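Local coordinates for ABC transporter ATP-binding protein (Leptospira interrogans serovar Copenhageni, PDB 4HZI), which probably binds and hydrolyses ATP as the ATPase subunit of an orphan ABC transporter involved in manganese utilization and tolerance, at residues Glu61-Leu66 against Thr226-Thr231; Thr75-Ile80 against Phe194-Glu199; Thr134-Thr139 against Ser187-Pro192; Thr173-Glu178 against Arg209-Gly214; Gly214-Tyr219 against Glu236-Tyr241. All coordinates share one frame; numbering follows the deposited sequence.

Overall arrangement
Interactions 1 and 2 form the buried centre of the nucleotide-binding fold, while 3, 4 and 5 lie farther out. Interaction 1 is a backbone ladder between parallel strands; interaction 2, about 9 Å away between centres, rests helix 73-80 on the same sheet mainly through apolar side chains, with no hydrogen bond across. Strand 194-198 of interaction 2 borders strand 227-231 of interaction 1. Interactions 3 and 4 use opposite ends of helix 176-188, the former a surface contact between loops, the latter a partly buried, water-bridged one. Interactions 4 and 5 share helix 206-222, their segments overlapping at Gly214. Interaction 5 mixes a salt bridge with apolar packing, and its loop returns to interaction 1 through Tyr241.

Interaction 1: residues Glu61-Leu66 against Thr226-Thr231; sequences EHCVLL and TSLYIT
The hydroxyl of Ser227 takes two hydrogen-bond partners: OG lies 2.8 Å from ND1 of His62, in a nearly straight bond (171°), and it also bonds the hydroxyl of Tyr241. The serine meets the imidazole at its edge, near the ring plane. With Ser227 OG set between its own backbone N and carbonyl carbon (chi1 77°), the hydroxyl leans across to the neighbouring strand, while Phe225 and Phe240 meet the His62 ring edge-to-face.

Behind this pair runs an in-register parallel ladder of five backbone bonds. Ser227 N, Tyr229 N and Thr231 N donate to Glu61 O, Cys63 O and Leu65 O, and Cys63 N and Leu65 N donate back to Ser227 O and Tyr229 O; the shortest joins Leu65 N to Tyr229 O at 2.7 Å. On the face carrying Cys63, Leu65, Leu228 and Ile230, Leu65 and Ile230 lie side by side and point the same way, CD2 of the leucine 4.0 Å from CG1 of the isoleucine. On the other face, CG2 of Thr231 lies 4.0 Å both from CG1 of Val64 and from CD1 of Leu66. Helix 73-80 covers the Leu65 and Ile230 face. Central parallel strands of this kind, with strand 62-67 leading into a sequence that fits the Walker A P-loop, are characteristic of the RecA-like core of ABC ATPases.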
# COMPACT_ATOMS: atom_id res chain seq x y z
N GLU A 61 17.56 13.02 -16.01
CA GLU A 61 16.15 12.75 -16.12
C GLU A 61 15.59 11.95 -14.92
O GLU A 61 16.30 11.16 -14.22
CB GLU A 61 15.80 11.99 -17.41
CG GLU A 61 16.10 12.79 -18.66
CD GLU A 61 15.54 12.11 -19.90
OE1 GLU A 61 15.52 10.84 -19.93
OE2 GLU A 61 15.14 12.87 -20.83
N HIS A 62 14.32 12.17 -14.68
CA HIS A 62 13.58 11.48 -13.63
C HIS A 62 12.43 10.76 -14.37
O HIS A 62 11.52 11.38 -14.92
CB HIS A 62 13.14 12.50 -12.58
CG HIS A 62 14.29 13.12 -11.88
ND1 HIS A 62 15.11 12.39 -11.01
CD2 HIS A 62 14.88 14.34 -12.01
CE1 HIS A 62 16.09 13.17 -10.59
NE2 HIS A 62 15.98 14.35 -11.18
N CYS A 63 12.49 9.42 -14.34
CA CYS A 63 11.58 8.57 -15.08
C CYS A 63 10.78 7.70 -14.11
O CYS A 63 11.35 7.15 -13.18
CB CYS A 63 12.37 7.68 -16.03
SG CYS A 63 11.29 6.68 -17.09
N VAL A 64 9.48 7.61 -14.29
CA VAL A 64 8.65 6.74 -13.48
C VAL A 64 8.34 5.46 -14.26
O VAL A 64 8.01 5.50 -15.45
CB VAL A 64 7.26 7.32 -13.16
CG1 VAL A 64 6.51 6.46 -12.12
CG2 VAL A 64 7.30 8.73 -12.74
N LEU A 65 8.37 4.33 -13.56
CA LEU A 65 7.84 3.05 -14.10
C LEU A 65 6.54 2.77 -13.38
O LEU A 65 6.54 2.49 -12.17
CB LEU A 65 8.85 1.94 -13.89
CG LEU A 65 8.53 0.51 -14.30
CD1 LEU A 65 8.51 0.41 -15.80
CD2 LEU A 65 9.58 -0.47 -13.73
N LEU A 66 5.43 2.95 -14.08
CA LEU A 66 4.10 2.75 -13.50
C LEU A 66 3.55 1.43 -14.04
O LEU A 66 3.48 1.21 -15.26
CB LEU A 66 3.14 3.87 -13.86
CG LEU A 66 1.71 3.78 -13.33
CD1 LEU A 66 1.60 3.93 -11.81
CD2 LEU A 66 0.77 4.80 -13.97
N THR A 226 19.78 11.65 -11.23
CA THR A 226 19.07 10.81 -12.24
C THR A 226 18.36 9.71 -11.47
O THR A 226 18.95 9.12 -10.56
CB THR A 226 20.04 10.17 -13.27
OG1 THR A 226 20.84 11.18 -13.88
CG2 THR A 226 19.26 9.49 -14.38
N SER A 227 17.10 9.44 -11.81
CA SER A 227 16.33 8.46 -11.08
C SER A 227 15.28 7.72 -11.86
O SER A 227 14.75 8.21 -12.84
CB SER A 227 15.72 9.08 -9.81
OG SER A 227 14.60 9.85 -10.08
N LEU A 228 14.93 6.56 -11.31
CA LEU A 228 13.86 5.71 -11.77
C LEU A 228 13.01 5.38 -10.58
O LEU A 228 13.47 4.82 -9.64
CB LEU A 228 14.42 4.41 -12.37
CG LEU A 228 13.42 3.37 -12.84
CD1 LEU A 228 12.54 3.88 -13.97
CD2 LEU A 228 14.13 2.11 -13.33
N TYR A 229 11.77 5.78 -10.62
CA TYR A 229 10.81 5.66 -9.54
C TYR A 229 9.79 4.62 -9.93
O TYR A 229 9.09 4.75 -10.95
CB TYR A 229 10.13 7.00 -9.34
CG TYR A 229 9.29 7.20 -8.10
CD1 TYR A 229 7.96 6.76 -8.05
CD2 TYR A 229 9.79 7.86 -6.98
CE1 TYR A 229 7.18 6.98 -6.92
CE2 TYR A 229 9.01 8.08 -5.86
CZ TYR A 229 7.73 7.61 -5.81
OH TYR A 229 6.97 7.83 -4.70
N ILE A 230 9.66 3.59 -9.11
CA ILE A 230 8.77 2.47 -9.42
C ILE A 230 7.57 2.46 -8.49
O ILE A 230 7.71 2.44 -7.27
CB ILE A 230 9.55 1.16 -9.28
CG1 ILE A 230 10.75 1.19 -10.27
CG2 ILE A 230 8.68 -0.07 -9.60
CD1 ILE A 230 12.00 0.93 -9.60
N THR A 231 6.38 2.42 -9.09
CA THR A 231 5.14 2.47 -8.34
C THR A 231 3.99 1.81 -9.09
O THR A 231 4.03 1.63 -10.32
CB THR A 231 4.76 3.94 -7.97
OG1 THR A 231 3.62 3.94 -7.12
CG2 THR A 231 4.47 4.74 -9.19

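Interaction 2: residues Thr75-Ile80 against Phe194-Glu199; sequences TLVNLI and FLIMDE
Ile80 and Phe194 make the closest approach between helix 73-80 and strand 194-198: CG2 of Ile80 meets CZ of Phe194 at 3.7 Å, arriving at the edge of the ring and in its plane. The same methyl also lies 3.8 Å from CD1 of Ile196, so one methyl serves both the aromatic edge and the end of an isoleucine. It gets there because CG1 of Ile80 is turned anti to the carbonyl carbon (chi1 -65°), which leaves CG2 anti to the backbone N.

One helical turn earlier the fit is looser. CG1 of Val77 stands 4.3 Å from CG2 of Ile196 and 4.1 Å from OD2 of Asp198, which it crosses obliquely with no polar bond. Here the contact reaches its less buried side, for Asp198 is partly exposed and its carboxylate lies near the residues of the probable P-loop. The sequence Phe194-Glu199 fits the Walker B motif.

The helix runs roughly antiparallel to the strand, the two short axes 10.6 Å apart. Strand 227-231 shares the same helix, with Leu228 touching Ile80 and Ile230 touching Val77, and on the far flank of strand 194-198 lies strand 110-113.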
# COMPACT_ATOMS: atom_id res chain seq x y z
N THR A 75 10.92 -7.76 -11.18
CA THR A 75 11.86 -8.42 -12.10
C THR A 75 12.73 -7.46 -12.88
O THR A 75 13.94 -7.62 -13.01
CB THR A 75 11.09 -9.38 -13.04
OG1 THR A 75 10.38 -10.33 -12.24
CG2 THR A 75 12.04 -10.10 -13.95
N LEU A 76 12.14 -6.39 -13.40
CA LEU A 76 12.86 -5.41 -14.13
C LEU A 76 13.93 -4.71 -13.31
O LEU A 76 15.08 -4.54 -13.81
CB LEU A 76 11.83 -4.42 -14.79
CG LEU A 76 12.37 -3.41 -15.80
CD1 LEU A 76 13.23 -4.00 -16.92
CD2 LEU A 76 11.18 -2.67 -16.40
N VAL A 77 13.60 -4.38 -12.07
CA VAL A 77 14.52 -3.72 -11.15
C VAL A 77 15.70 -4.67 -10.91
O VAL A 77 16.86 -4.24 -11.00
CB VAL A 77 13.83 -3.39 -9.82
CG1 VAL A 77 14.84 -2.97 -8.76
CG2 VAL A 77 12.79 -2.28 -10.02
N ASN A 78 15.38 -5.94 -10.66
CA ASN A 78 16.41 -6.97 -10.49
C ASN A 78 17.37 -7.11 -11.67
O ASN A 78 18.59 -7.28 -11.50
CB ASN A 78 15.79 -8.33 -10.14
CG ASN A 78 15.13 -8.33 -8.79
OD1 ASN A 78 15.39 -7.49 -7.95
ND2 ASN A 78 14.27 -9.29 -8.57
N LEU A 79 16.84 -6.99 -12.87
CA LEU A 79 17.61 -7.05 -14.07
C LEU A 79 18.46 -5.79 -14.19
O LEU A 79 19.65 -5.86 -14.46
CB LEU A 79 16.66 -7.25 -15.24
CG LEU A 79 17.28 -7.66 -16.57
CD1 LEU A 79 16.27 -8.36 -17.46
CD2 LEU A 79 17.86 -6.45 -17.29
N ILE A 80 17.85 -4.62 -13.96
CA ILE A 80 18.66 -3.38 -13.97
C ILE A 80 19.81 -3.38 -12.91
O ILE A 80 20.89 -2.86 -13.17
CB ILE A 80 17.74 -2.14 -13.84
CG1 ILE A 80 16.83 -2.04 -15.07
CG2 ILE A 80 18.53 -0.85 -13.68
CD1 ILE A 80 15.66 -1.10 -14.98
N PHE A 194 23.06 6.82 -10.93
CA PHE A 194 21.61 6.91 -10.85
C PHE A 194 21.00 6.14 -9.66
O PHE A 194 21.64 5.26 -9.06
CB PHE A 194 20.91 6.66 -12.20
CG PHE A 194 20.51 5.23 -12.47
CD1 PHE A 194 21.43 4.34 -12.97
CD2 PHE A 194 19.22 4.83 -12.32
CE1 PHE A 194 21.06 3.03 -13.28
CE2 PHE A 194 18.83 3.52 -12.61
CZ PHE A 194 19.74 2.63 -13.06
N LEU A 195 19.78 6.50 -9.33
CA LEU A 195 19.08 5.97 -8.19
C LEU A 195 17.81 5.26 -8.61
O LEU A 195 17.00 5.76 -9.39
CB LEU A 195 18.71 7.11 -7.25
CG LEU A 195 17.81 6.79 -6.06
CD1 LEU A 195 18.35 5.70 -5.14
CD2 LEU A 195 17.68 8.08 -5.27
N ILE A 196 17.60 4.08 -8.06
CA ILE A 196 16.32 3.41 -8.22
C ILE A 196 15.52 3.47 -6.93
O ILE A 196 15.99 3.02 -5.89
CB ILE A 196 16.50 1.92 -8.58
CG1 ILE A 196 17.31 1.73 -9.85
CG2 ILE A 196 15.13 1.28 -8.71
CD1 ILE A 196 17.63 0.26 -10.16
N MET A 197 14.33 4.05 -6.97
CA MET A 197 13.45 4.06 -5.82
C MET A 197 12.27 3.11 -6.08
O MET A 197 11.36 3.40 -6.85
CB MET A 197 12.94 5.46 -5.53
CG MET A 197 14.07 6.34 -5.01
SD MET A 197 13.45 7.97 -4.69
CE MET A 197 13.89 8.68 -6.26
N ASP A 198 12.33 1.96 -5.44
CA ASP A 198 11.42 0.86 -5.69
C ASP A 198 10.28 0.89 -4.67
O ASP A 198 10.46 0.42 -3.54
CB ASP A 198 12.24 -0.44 -5.58
CG ASP A 198 11.46 -1.69 -5.98
OD1 ASP A 198 10.32 -1.56 -6.51
OD2 ASP A 198 12.01 -2.80 -5.77
N GLU A 199 9.16 1.51 -5.03
CA GLU A 199 7.97 1.57 -4.17
C GLU A 199 8.32 2.26 -2.82
O GLU A 199 8.00 1.72 -1.76
CB GLU A 199 7.48 0.13 -3.90
CG GLU A 199 6.96 -0.55 -5.15
CD GLU A 199 5.53 -0.15 -5.47
OE1 GLU A 199 5.00 0.78 -4.80
OE2 GLU A 199 4.93 -0.75 -6.39

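Interaction 3: residues Thr134-Thr139 against Ser187-Pro192; sequences TGLFHT and SIVNEP
Val189 reaches toward Gly135 and Leu136 through both branches of its side chain. From CB, CG1 takes the place between the valine's own backbone N and carbonyl carbon (chi1 81°), and there it lies 3.3 Å from C of Gly135 and 3.5 Å from N of Leu136. With no side chain at Gly135, this methyl can sit against the peptide itself. The other tip, CG2, finds CD2 of Leu136 at 4.0 Å, the two side chains crossing at about a right angle.

Val189 is in a type I turn, Ile188 to Glu191, through which helix 176-188 gives way to the approach to strand 194-198; Glu191, with a positive phi of 56°, leaves the helical path. Segment 134-139 follows helix 128-133, in what is probably the helical subdomain of ABC ATPases.

Next along the turn, the side-chain amide of Asn190 lies alongside the backbone that runs from Gly135 to Phe137, and its CG is 4.0 Å from CB of Phe137. Helix 148-160 borders this surface contact, with Glu150 touching Leu136 and Thr154 touching Val189.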
# COMPACT_ATOMS: atom_id res chain seq x y z
N THR A 134 26.02 1.82 6.45
CA THR A 134 25.84 0.46 5.88
C THR A 134 25.70 0.46 4.36
O THR A 134 25.90 -0.56 3.72
CB THR A 134 24.62 -0.26 6.43
OG1 THR A 134 23.45 0.50 6.09
CG2 THR A 134 24.75 -0.42 7.94
N GLY A 135 25.38 1.61 3.78
CA GLY A 135 25.27 1.73 2.34
C GLY A 135 26.58 1.72 1.61
O GLY A 135 26.59 1.59 0.41
N LEU A 136 27.69 1.90 2.31
CA LEU A 136 29.01 1.91 1.64
C LEU A 136 29.27 0.58 0.90
O LEU A 136 28.92 -0.51 1.38
CB LEU A 136 30.12 2.19 2.63
CG LEU A 136 30.12 3.62 3.18
CD1 LEU A 136 30.99 3.66 4.42
CD2 LEU A 136 30.58 4.65 2.15
N PHE A 137 29.90 0.74 -0.26
CA PHE A 137 30.32 -0.33 -1.18
C PHE A 137 31.45 -1.15 -0.58
O PHE A 137 32.52 -0.62 -0.24
CB PHE A 137 30.81 0.32 -2.50
CG PHE A 137 31.65 -0.59 -3.37
CD1 PHE A 137 31.08 -1.68 -4.04
CD2 PHE A 137 33.03 -0.35 -3.54
CE1 PHE A 137 31.87 -2.52 -4.84
CE2 PHE A 137 33.81 -1.18 -4.35
CZ PHE A 137 33.22 -2.26 -5.00
N HIS A 138 31.20 -2.46 -0.47
CA HIS A 138 32.20 -3.41 0.00
C HIS A 138 32.71 -4.18 -1.21
O HIS A 138 31.92 -4.85 -1.89
CB HIS A 138 31.59 -4.37 1.05
CG HIS A 138 30.60 -3.71 1.98
ND1 HIS A 138 30.95 -2.69 2.84
CD2 HIS A 138 29.28 -3.92 2.17
CE1 HIS A 138 29.89 -2.30 3.52
NE2 HIS A 138 28.86 -3.03 3.13
N THR A 139 34.00 -4.04 -1.52
CA THR A 139 34.66 -4.91 -2.50
C THR A 139 34.57 -6.35 -1.98
O THR A 139 34.75 -6.60 -0.78
CB THR A 139 36.13 -4.50 -2.77
OG1 THR A 139 36.16 -3.52 -3.82
CG2 THR A 139 37.00 -5.69 -3.19
N SER A 187 21.12 5.36 0.15
CA SER A 187 21.13 4.95 -1.27
C SER A 187 22.10 5.82 -2.09
O SER A 187 22.62 5.39 -3.12
CB SER A 187 19.65 4.95 -1.82
OG SER A 187 19.23 6.24 -2.26
N ILE A 188 22.39 7.03 -1.61
CA ILE A 188 23.31 7.92 -2.30
C ILE A 188 24.71 8.04 -1.66
O ILE A 188 25.57 8.74 -2.17
CB ILE A 188 22.70 9.31 -2.51
CG1 ILE A 188 22.42 10.00 -1.17
CG2 ILE A 188 21.43 9.17 -3.32
CD1 ILE A 188 22.11 11.48 -1.33
N VAL A 189 24.95 7.30 -0.59
CA VAL A 189 26.25 7.32 0.12
C VAL A 189 27.47 7.01 -0.79
O VAL A 189 28.55 7.56 -0.59
CB VAL A 189 26.21 6.40 1.38
CG1 VAL A 189 26.42 4.94 1.01
CG2 VAL A 189 27.24 6.80 2.42
N ASN A 190 27.30 6.16 -1.82
CA ASN A 190 28.38 5.92 -2.77
C ASN A 190 28.49 6.90 -3.93
O ASN A 190 29.30 6.70 -4.81
CB ASN A 190 28.28 4.52 -3.38
CG ASN A 190 28.29 3.44 -2.34
OD1 ASN A 190 27.37 2.61 -2.29
ND2 ASN A 190 29.31 3.45 -1.47
N GLU A 191 27.66 7.94 -3.96
CA GLU A 191 27.63 8.86 -5.10
C GLU A 191 27.37 8.18 -6.46
O GLU A 191 28.16 8.31 -7.42
CB GLU A 191 28.90 9.75 -5.10
CG GLU A 191 28.98 10.55 -3.80
CD GLU A 191 30.14 11.53 -3.72
OE1 GLU A 191 30.49 12.13 -4.77
OE2 GLU A 191 30.65 11.73 -2.60
N PRO A 192 26.23 7.49 -6.56
CA PRO A 192 25.96 6.70 -7.75
C PRO A 192 25.57 7.51 -8.96
O PRO A 192 25.14 8.64 -8.84
CB PRO A 192 24.78 5.82 -7.32
CG PRO A 192 24.04 6.67 -6.32
CD PRO A 192 25.12 7.44 -5.60

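Interaction 4: residues Thr173-Glu178 against Arg209-Gly214; sequences TLSSGE and REDFLG
The side chains of Glu178 and Asp211 cross obliquely, with their carboxylate planes 54° apart. CG of Glu178 packs at 3.9 Å from OD2 of Asp211, but the two acidic ends do not touch, and water joins them instead. One water donates to OE2 of Glu178 and, at 2.6 Å, to OD2 of Asp211; a second, 2.6 Å from OG of Ser175, also donates to OD2. That one oxygen thus receives two water hydrogens, while OD1 of Asp211 pairs with Lys181, which probably eases the repulsion between the acids.

Segment 173-178 carries Leu-Ser-Ser-Gly-Glu, a sequence that fits the ABC signature motif, at the start of helix 176-188. Ser175 and Glu178 form a capping box: Ser175 N donates to OE1 of Glu178 at 3.1 Å, on the anti side and 30° out of the carboxylate plane, and Glu178 N returns a weak bond to OG. Against Gly177 comes Phe212, whose CB lies 3.9 Å from Gly177 O. Pro288 of the second subunit packs on Arg209 and Glu210 of helix 206-222.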
# COMPACT_ATOMS: atom_id res chain seq x y z
N THR A 173 13.48 4.51 15.97
CA THR A 173 12.62 5.49 16.62
C THR A 173 12.15 6.58 15.68
O THR A 173 11.39 7.46 16.08
CB THR A 173 13.32 6.11 17.85
OG1 THR A 173 14.40 6.96 17.42
CG2 THR A 173 13.84 5.01 18.75
N LEU A 174 12.58 6.54 14.42
CA LEU A 174 12.12 7.54 13.47
C LEU A 174 10.66 7.28 13.07
O LEU A 174 10.20 6.12 13.08
CB LEU A 174 13.00 7.50 12.21
CG LEU A 174 14.49 7.80 12.39
CD1 LEU A 174 15.19 7.54 11.07
CD2 LEU A 174 14.73 9.22 12.85
N SER A 175 9.97 8.36 12.70
CA SER A 175 8.65 8.27 12.06
C SER A 175 8.79 7.49 10.72
O SER A 175 9.89 7.35 10.17
CB SER A 175 8.08 9.67 11.85
OG SER A 175 8.61 10.28 10.66
N SER A 176 7.68 6.97 10.21
CA SER A 176 7.74 6.09 9.08
C SER A 176 8.27 6.86 7.86
O SER A 176 9.05 6.31 7.13
CB SER A 176 6.37 5.47 8.80
OG SER A 176 5.46 6.52 8.52
N GLY A 177 7.88 8.13 7.71
CA GLY A 177 8.35 8.95 6.55
C GLY A 177 9.84 9.30 6.65
O GLY A 177 10.59 9.29 5.67
N GLU A 178 10.26 9.58 7.88
CA GLU A 178 11.67 9.82 8.20
C GLU A 178 12.57 8.63 7.93
O GLU A 178 13.68 8.83 7.48
CB GLU A 178 11.82 10.22 9.68
CG GLU A 178 11.24 11.57 9.95
CD GLU A 178 11.21 11.97 11.43
OE1 GLU A 178 11.27 11.10 12.32
OE2 GLU A 178 11.09 13.18 11.66
N ARG A 209 3.68 10.01 3.75
CA ARG A 209 4.04 10.09 2.34
C ARG A 209 4.38 11.54 1.98
O ARG A 209 5.36 11.81 1.30
CB ARG A 209 2.88 9.58 1.44
CG ARG A 209 3.17 9.65 -0.03
CD ARG A 209 2.04 9.08 -0.86
NE ARG A 209 0.98 10.07 -0.97
CZ ARG A 209 -0.32 9.85 -1.02
NH1 ARG A 209 -0.82 8.64 -0.93
NH2 ARG A 209 -1.14 10.89 -1.13
N GLU A 210 3.55 12.46 2.44
CA GLU A 210 3.83 13.88 2.26
C GLU A 210 5.15 14.30 2.85
O GLU A 210 5.86 15.11 2.24
CB GLU A 210 2.73 14.74 2.82
CG GLU A 210 1.70 15.04 1.79
CD GLU A 210 2.31 15.71 0.56
OE1 GLU A 210 2.69 16.89 0.63
OE2 GLU A 210 2.40 15.04 -0.47
N ASP A 211 5.45 13.80 4.02
CA ASP A 211 6.72 14.09 4.67
C ASP A 211 7.92 13.65 3.83
O ASP A 211 8.88 14.41 3.59
CB ASP A 211 6.76 13.38 6.01
CG ASP A 211 7.94 13.83 6.88
OD1 ASP A 211 8.48 14.94 6.69
OD2 ASP A 211 8.36 13.03 7.72
N PHE A 212 7.86 12.40 3.36
CA PHE A 212 8.95 11.88 2.57
C PHE A 212 9.05 12.56 1.19
O PHE A 212 10.15 12.89 0.73
CB PHE A 212 8.79 10.34 2.39
CG PHE A 212 9.74 9.77 1.37
CD1 PHE A 212 11.11 9.82 1.59
CD2 PHE A 212 9.27 9.28 0.15
CE1 PHE A 212 12.00 9.32 0.66
CE2 PHE A 212 10.16 8.80 -0.77
CZ PHE A 212 11.52 8.84 -0.54
N LEU A 213 7.93 12.75 0.51
CA LEU A 213 7.93 13.38 -0.79
C LEU A 213 8.42 14.82 -0.70
O LEU A 213 9.06 15.32 -1.63
CB LEU A 213 6.56 13.31 -1.42
CG LEU A 213 6.16 11.88 -1.92
CD1 LEU A 213 4.87 11.93 -2.71
CD2 LEU A 213 7.25 11.18 -2.72
N GLY A 214 8.13 15.48 0.42
CA GLY A 214 8.64 16.82 0.69
C GLY A 214 10.15 16.83 0.73
O GLY A 214 10.78 17.72 0.13
O HOH W 1 6.88 10.53 8.73
O HOH W 2 9.02 14.34 9.87

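Interaction 5: residues Gly214-Tyr219 against Glu236-Tyr241; sequences GFLKEY and EIPDFY
A mixed contact, part salt bridge and part apolar, joins Leu216 and Lys217 of helix 206-222 to the loop of Pro238, Asp239 and Phe240 that connects strand 227-231 with strand 243-248. Its charged edge is Lys217 against Asp239, two side chains crossing at about a right angle. NZ of Lys217 makes a salt bridge with OD2 of Asp239 at a long 3.5 Å, whereas the methylene CE makes a tight approach, 3.0 Å from OD1. The lysine is bent at chi3 (123°), a strained torsion, so the placing of its end is somewhat doubtful. A water completes the link, accepting from NZ of Lys217 at 2.9 Å and from the backbone N of Asp239 at 2.8 Å.

Inside this edge, CD1 of Leu216 meets CG of Pro238 at 4.2 Å, and CE2 of Phe240 lies 4.0 Å from Leu216 O and 4.2 Å from Lys217 CA. The loop presents these groups on a type I turn from Pro238 to Tyr241, closed by a weak bond from Tyr241 N to Pro238 O. Beyond the contact, the Phe240 ring stacks on His220. With so long an ion pair and a water shared between the ammonium and Asp239 N, the charged edge is probably partly solvated, whereas the apolar groups behind it meet directly.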
# COMPACT_ATOMS: atom_id res chain seq x y z
N GLY A 214 8.13 15.48 0.42
CA GLY A 214 8.64 16.82 0.69
C GLY A 214 10.15 16.83 0.73
O GLY A 214 10.78 17.72 0.13
N PHE A 215 10.72 15.86 1.42
CA PHE A 215 12.13 15.69 1.48
C PHE A 215 12.71 15.45 0.10
O PHE A 215 13.76 16.02 -0.22
CB PHE A 215 12.48 14.57 2.43
CG PHE A 215 13.86 14.03 2.25
CD1 PHE A 215 14.93 14.56 2.96
CD2 PHE A 215 14.09 12.98 1.39
CE1 PHE A 215 16.20 14.05 2.78
CE2 PHE A 215 15.34 12.47 1.22
CZ PHE A 215 16.40 13.00 1.92
N LEU A 216 12.07 14.60 -0.73
CA LEU A 216 12.57 14.39 -2.09
C LEU A 216 12.60 15.62 -2.93
O LEU A 216 13.55 15.84 -3.69
CB LEU A 216 11.68 13.41 -2.86
CG LEU A 216 12.05 11.98 -2.82
CD1 LEU A 216 11.07 11.24 -3.77
CD2 LEU A 216 13.50 11.84 -3.30
N LYS A 217 11.54 16.41 -2.84
CA LYS A 217 11.46 17.60 -3.61
C LYS A 217 12.53 18.61 -3.20
O LYS A 217 13.04 19.33 -4.04
CB LYS A 217 10.10 18.24 -3.47
CG LYS A 217 9.00 17.53 -4.22
CD LYS A 217 7.68 18.26 -4.01
CE LYS A 217 7.08 18.68 -5.33
NZ LYS A 217 5.72 19.25 -5.20
N GLU A 218 12.85 18.61 -1.93
CA GLU A 218 13.82 19.53 -1.38
C GLU A 218 15.21 19.13 -1.84
O GLU A 218 16.02 19.96 -2.26
CB GLU A 218 13.70 19.53 0.14
CG GLU A 218 14.56 20.56 0.84
CD GLU A 218 13.81 21.28 1.96
OE1 GLU A 218 12.96 20.65 2.63
OE2 GLU A 218 14.09 22.49 2.15
N TYR A 219 15.46 17.83 -1.82
CA TYR A 219 16.70 17.30 -2.32
C TYR A 219 16.88 17.69 -3.80
O TYR A 219 17.97 18.14 -4.22
CB TYR A 219 16.75 15.77 -2.09
CG TYR A 219 18.08 15.19 -2.50
CD1 TYR A 219 19.12 15.11 -1.59
CD2 TYR A 219 18.31 14.76 -3.80
CE1 TYR A 219 20.36 14.64 -1.98
CE2 TYR A 219 19.54 14.25 -4.20
CZ TYR A 219 20.58 14.21 -3.28
OH TYR A 219 21.80 13.70 -3.64
N GLU A 236 1.48 8.73 -5.84
CA GLU A 236 2.77 8.72 -5.18
C GLU A 236 3.88 9.39 -5.97
O GLU A 236 5.04 9.33 -5.55
CB GLU A 236 3.21 7.27 -4.96
CG GLU A 236 2.44 6.57 -3.86
CD GLU A 236 2.79 5.10 -3.70
OE1 GLU A 236 3.70 4.56 -4.40
OE2 GLU A 236 2.16 4.51 -2.82
N ILE A 237 3.56 9.93 -7.16
CA ILE A 237 4.60 10.39 -8.09
C ILE A 237 4.84 11.88 -7.91
O ILE A 237 3.97 12.67 -8.24
CB ILE A 237 4.19 10.15 -9.56
CG1 ILE A 237 4.00 8.65 -9.81
CG2 ILE A 237 5.26 10.67 -10.48
CD1 ILE A 237 3.32 8.29 -11.10
N PRO A 238 6.04 12.28 -7.49
CA PRO A 238 6.29 13.72 -7.35
C PRO A 238 6.30 14.47 -8.68
O PRO A 238 6.57 13.90 -9.75
CB PRO A 238 7.70 13.80 -6.77
CG PRO A 238 8.12 12.45 -6.45
CD PRO A 238 7.15 11.46 -7.01
N ASP A 239 6.11 15.78 -8.59
CA ASP A 239 6.06 16.62 -9.77
C ASP A 239 7.30 16.68 -10.65
O ASP A 239 7.20 17.03 -11.82
CB ASP A 239 5.67 18.06 -9.38
CG ASP A 239 6.80 18.83 -8.62
OD1 ASP A 239 7.83 18.25 -8.18
OD2 ASP A 239 6.63 20.06 -8.46
N PHE A 240 8.49 16.36 -10.14
CA PHE A 240 9.67 16.49 -10.99
C PHE A 240 9.91 15.31 -11.97
O PHE A 240 10.83 15.33 -12.74
CB PHE A 240 10.92 16.81 -10.19
CG PHE A 240 11.31 15.79 -9.20
CD1 PHE A 240 12.07 14.68 -9.57
CD2 PHE A 240 10.98 15.94 -7.88
CE1 PHE A 240 12.44 13.73 -8.64
CE2 PHE A 240 11.34 15.00 -6.94
CZ PHE A 240 12.07 13.86 -7.31
N TYR A 241 9.08 14.28 -11.90
CA TYR A 241 9.13 13.16 -12.86
C TYR A 241 8.59 13.62 -14.19
O TYR A 241 7.43 14.04 -14.32
CB TYR A 241 8.40 11.91 -12.29
CG TYR A 241 9.36 11.26 -11.33
CD1 TYR A 241 10.37 10.42 -11.78
CD2 TYR A 241 9.34 11.60 -9.97
CE1 TYR A 241 11.34 9.93 -10.90
CE2 TYR A 241 10.30 11.12 -9.10
CZ TYR A 241 11.29 10.30 -9.53
OH TYR A 241 12.24 9.85 -8.61
O HOH W 3 4.68 16.84 -6.40